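Monoglyceride lipase (Saccharomyces cerevisiae, PDB 4ZWN) hydrolyses monoacylglycerols to free fatty acids and glycerol, preferring monounsaturated substrates, and also takes part in the breakdown of fatty acid ethyl esters. Local coordinates at residues P24-V29 / K214-F219. The protein carries 2 engineered substitutions. Sequence-based numbering, arbitrary orientation.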
loop_
_atom_site.group_PDB
_atom_site.type_symbol
_atom_site.label_atom_id
_atom_site.label_comp_id
_atom_site.label_asym_id
_atom_site.label_seq_id
_atom_site.Cartn_x
_atom_site.Cartn_y
_atom_site.Cartn_z
ATOM N N PRO A 24 18.233 -11.569 9.626
ATOM C CA PRO A 24 16.939 -11.832 10.262
ATOM C C PRO A 24 15.973 -10.652 10.187
ATOM O O PRO A 24 16.401 -9.506 10.054
ATOM C CB PRO A 24 17.326 -12.115 11.714
ATOM C CG PRO A 24 18.533 -11.270 11.928
ATOM C CD PRO A 24 19.285 -11.283 10.618
ATOM N N TYR A 25 14.680 -10.946 10.272
ATOM C CA TYR A 25 13.656 -9.913 10.347
ATOM C C TYR A 25 13.789 -9.166 11.671
ATOM O O TYR A 25 13.560 -9.739 12.736
ATOM C CB TYR A 25 12.262 -10.532 10.201
ATOM C CG TYR A 25 11.129 -9.532 10.121
ATOM C CD1 TYR A 25 11.113 -8.541 9.148
ATOM C CD2 TYR A 25 10.061 -9.597 11.006
ATOM C CE1 TYR A 25 10.072 -7.632 9.071
ATOM C CE2 TYR A 25 9.017 -8.696 10.936
ATOM C CZ TYR A 25 9.026 -7.716 9.968
ATOM O OH TYR A 25 7.985 -6.819 9.901
ATOM N N PRO A 26 14.169 -7.881 11.607
ATOM C CA PRO A 26 14.511 -7.075 12.785
ATOM C C PRO A 26 13.371 -6.930 13.788
ATOM O O PRO A 26 13.628 -6.720 14.971
ATOM C CB PRO A 26 14.867 -5.709 12.181
ATOM C CG PRO A 26 15.227 -6.001 10.765
ATOM C CD PRO A 26 14.315 -7.113 10.360
ATOM N N TYR A 27 12.132 -7.039 13.324
ATOM C CA TYR A 27 10.988 -6.813 14.200
ATOM C C TYR A 27 10.492 -8.105 14.840
ATOM O O TYR A 27 10.385 -9.143 14.184
ATOM C CB TYR A 27 9.848 -6.138 13.430
ATOM C CG TYR A 27 8.596 -5.949 14.255
ATOM C CD1 TYR A 27 8.536 -4.987 15.255
ATOM C CD2 TYR A 27 7.472 -6.733 14.033
ATOM C CE1 TYR A 27 7.394 -4.814 16.014
ATOM C CE2 TYR A 27 6.326 -6.567 14.784
ATOM C CZ TYR A 27 6.293 -5.608 15.773
ATOM O OH TYR A 27 5.150 -5.444 16.521
ATOM N N LYS A 28 10.195 -8.024 16.134
ATOM C CA LYS A 28 9.645 -9.144 16.885
ATOM C C LYS A 28 8.131 -9.005 16.991
ATOM O O LYS A 28 7.636 -8.096 17.656
ATOM C CB LYS A 28 10.265 -9.211 18.284
ATOM C CG LYS A 28 11.788 -9.288 18.311
ATOM C CD LYS A 28 12.279 -10.667 17.899
ATOM C CE LYS A 28 13.659 -10.957 18.470
ATOM N NZ LYS A 28 14.097 -12.350 18.168
ATOM N N VAL A 29 7.398 -9.895 16.332
ATOM C CA VAL A 29 5.941 -9.861 16.383
ATOM C C VAL A 29 5.468 -10.191 17.796
ATOM O O VAL A 29 5.957 -11.133 18.417
ATOM C CB VAL A 29 5.313 -10.840 15.370
ATOM C CG1 VAL A 29 3.793 -10.764 15.420
ATOM C CG2 VAL A 29 5.815 -10.541 13.968
ATOM N N LYS A 214 19.517 0.455 8.992
ATOM C CA LYS A 214 20.371 -0.531 8.338
ATOM C C LYS A 214 20.010 -1.952 8.750
ATOM O O LYS A 214 20.364 -2.912 8.069
ATOM C CB LYS A 214 21.841 -0.252 8.651
ATOM C CG LYS A 214 22.225 1.207 8.491
ATOM C CD LYS A 214 23.729 1.382 8.398
ATOM C CE LYS A 214 24.125 1.933 7.038
ATOM N NZ LYS A 214 25.603 2.020 6.876
ATOM N N ALA A 215 19.303 -2.081 9.867
ATOM C CA ALA A 215 18.837 -3.383 10.321
ATOM C C ALA A 215 17.829 -3.960 9.331
ATOM O O ALA A 215 17.955 -5.107 8.906
ATOM C CB ALA A 215 18.227 -3.275 11.709
ATOM N N TYR A 216 16.832 -3.157 8.961
ATOM C CA TYR A 216 15.838 -3.579 7.980
ATOM C C TYR A 216 16.429 -3.623 6.575
ATOM O O TYR A 216 15.973 -4.387 5.725
ATOM C CB TYR A 216 14.622 -2.653 7.998
ATOM C CG TYR A 216 13.715 -2.840 9.191
ATOM C CD1 TYR A 216 12.771 -3.858 9.218
ATOM C CD2 TYR A 216 13.792 -1.989 10.283
ATOM C CE1 TYR A 216 11.936 -4.029 10.306
ATOM C CE2 TYR A 216 12.964 -2.152 11.373
ATOM C CZ TYR A 216 12.039 -3.173 11.380
ATOM O OH TYR A 216 11.212 -3.337 12.467
ATOM N N ARG A 217 17.435 -2.789 6.333
ATOM C CA ARG A 217 18.153 -2.812 5.064
ATOM C C ARG A 217 18.795 -4.176 4.828
ATOM O O ARG A 217 18.670 -4.756 3.748
ATOM C CB ARG A 217 19.223 -1.722 5.032
ATOM C CG ARG A 217 18.869 -0.514 4.191
ATOM C CD ARG A 217 20.043 0.450 4.122
ATOM N NE ARG A 217 19.730 1.738 4.732
ATOM C CZ ARG A 217 20.622 2.699 4.944
ATOM N NH1 ARG A 217 21.890 2.518 4.600
ATOM N NH2 ARG A 217 20.246 3.841 5.503
ATOM N N ALA A 218 19.481 -4.681 5.851
ATOM C CA ALA A 218 20.168 -5.964 5.762
ATOM C C ALA A 218 19.184 -7.100 5.519
ATOM O O ALA A 218 19.444 -7.998 4.717
ATOM C CB ALA A 218 20.973 -6.219 7.024
ATOM N N PHE A 219 18.054 -7.055 6.216
ATOM C CA PHE A 219 17.004 -8.051 6.042
ATOM C C PHE A 219 16.448 -8.048 4.622
ATOM O O PHE A 219 16.326 -9.099 3.992
ATOM C CB PHE A 219 15.868 -7.811 7.039
ATOM C CG PHE A 219 14.547 -8.376 6.597
ATOM C CD1 PHE A 219 14.292 -9.734 6.691
ATOM C CD2 PHE A 219 13.557 -7.547 6.087
ATOM C CE1 PHE A 219 13.078 -10.256 6.285
ATOM C CE2 PHE A 219 12.342 -8.063 5.680
ATOM C CZ PHE A 219 12.101 -9.419 5.779
#
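At Pro-24 and Pro-26 the irregular loop segment 24-29 runs past the start of helix 214-222, with CA of Pro-24 5.7 Å from CA of Phe-219 and CA of Pro-26 6.1 Å from CA of Tyr-216. No hydrogen bond links the segments; the contact is mainly apolar and aromatic. Tyr-25 and Phe-219 form a T-shaped pair: ring planes meet at 61°, and the edge of Tyr-25 brings CD1 to 3.6 Å from CZ of Phe-219, over the phenylalanine face. With CG anti to the backbone N (chi1 156°), Phe-219 turns its ring to Tyr-25, while its CB packs on CD of Pro-26 at 3.7 Å. The pyrrolidine of Pro-26 covers one face of Tyr-216 in a CH-pi contact, CG standing 3.8 Å from the ring centroid and 20° off the normal. At the far rim of that ring, OH of Tyr-216 approaches CB of Tyr-27. An alanine in place of Phe-219 would probably leave the edge of Tyr-25 without its aromatic mate and open a gap beside it. Arg-79 of helix 78-86 touches Tyr-25 and Tyr-216, and Asp-82 hydrogen-bonds Tyr-27 OH, so the loop ahead of strand 37-41 meets both helices of this alpha/beta hydrolase.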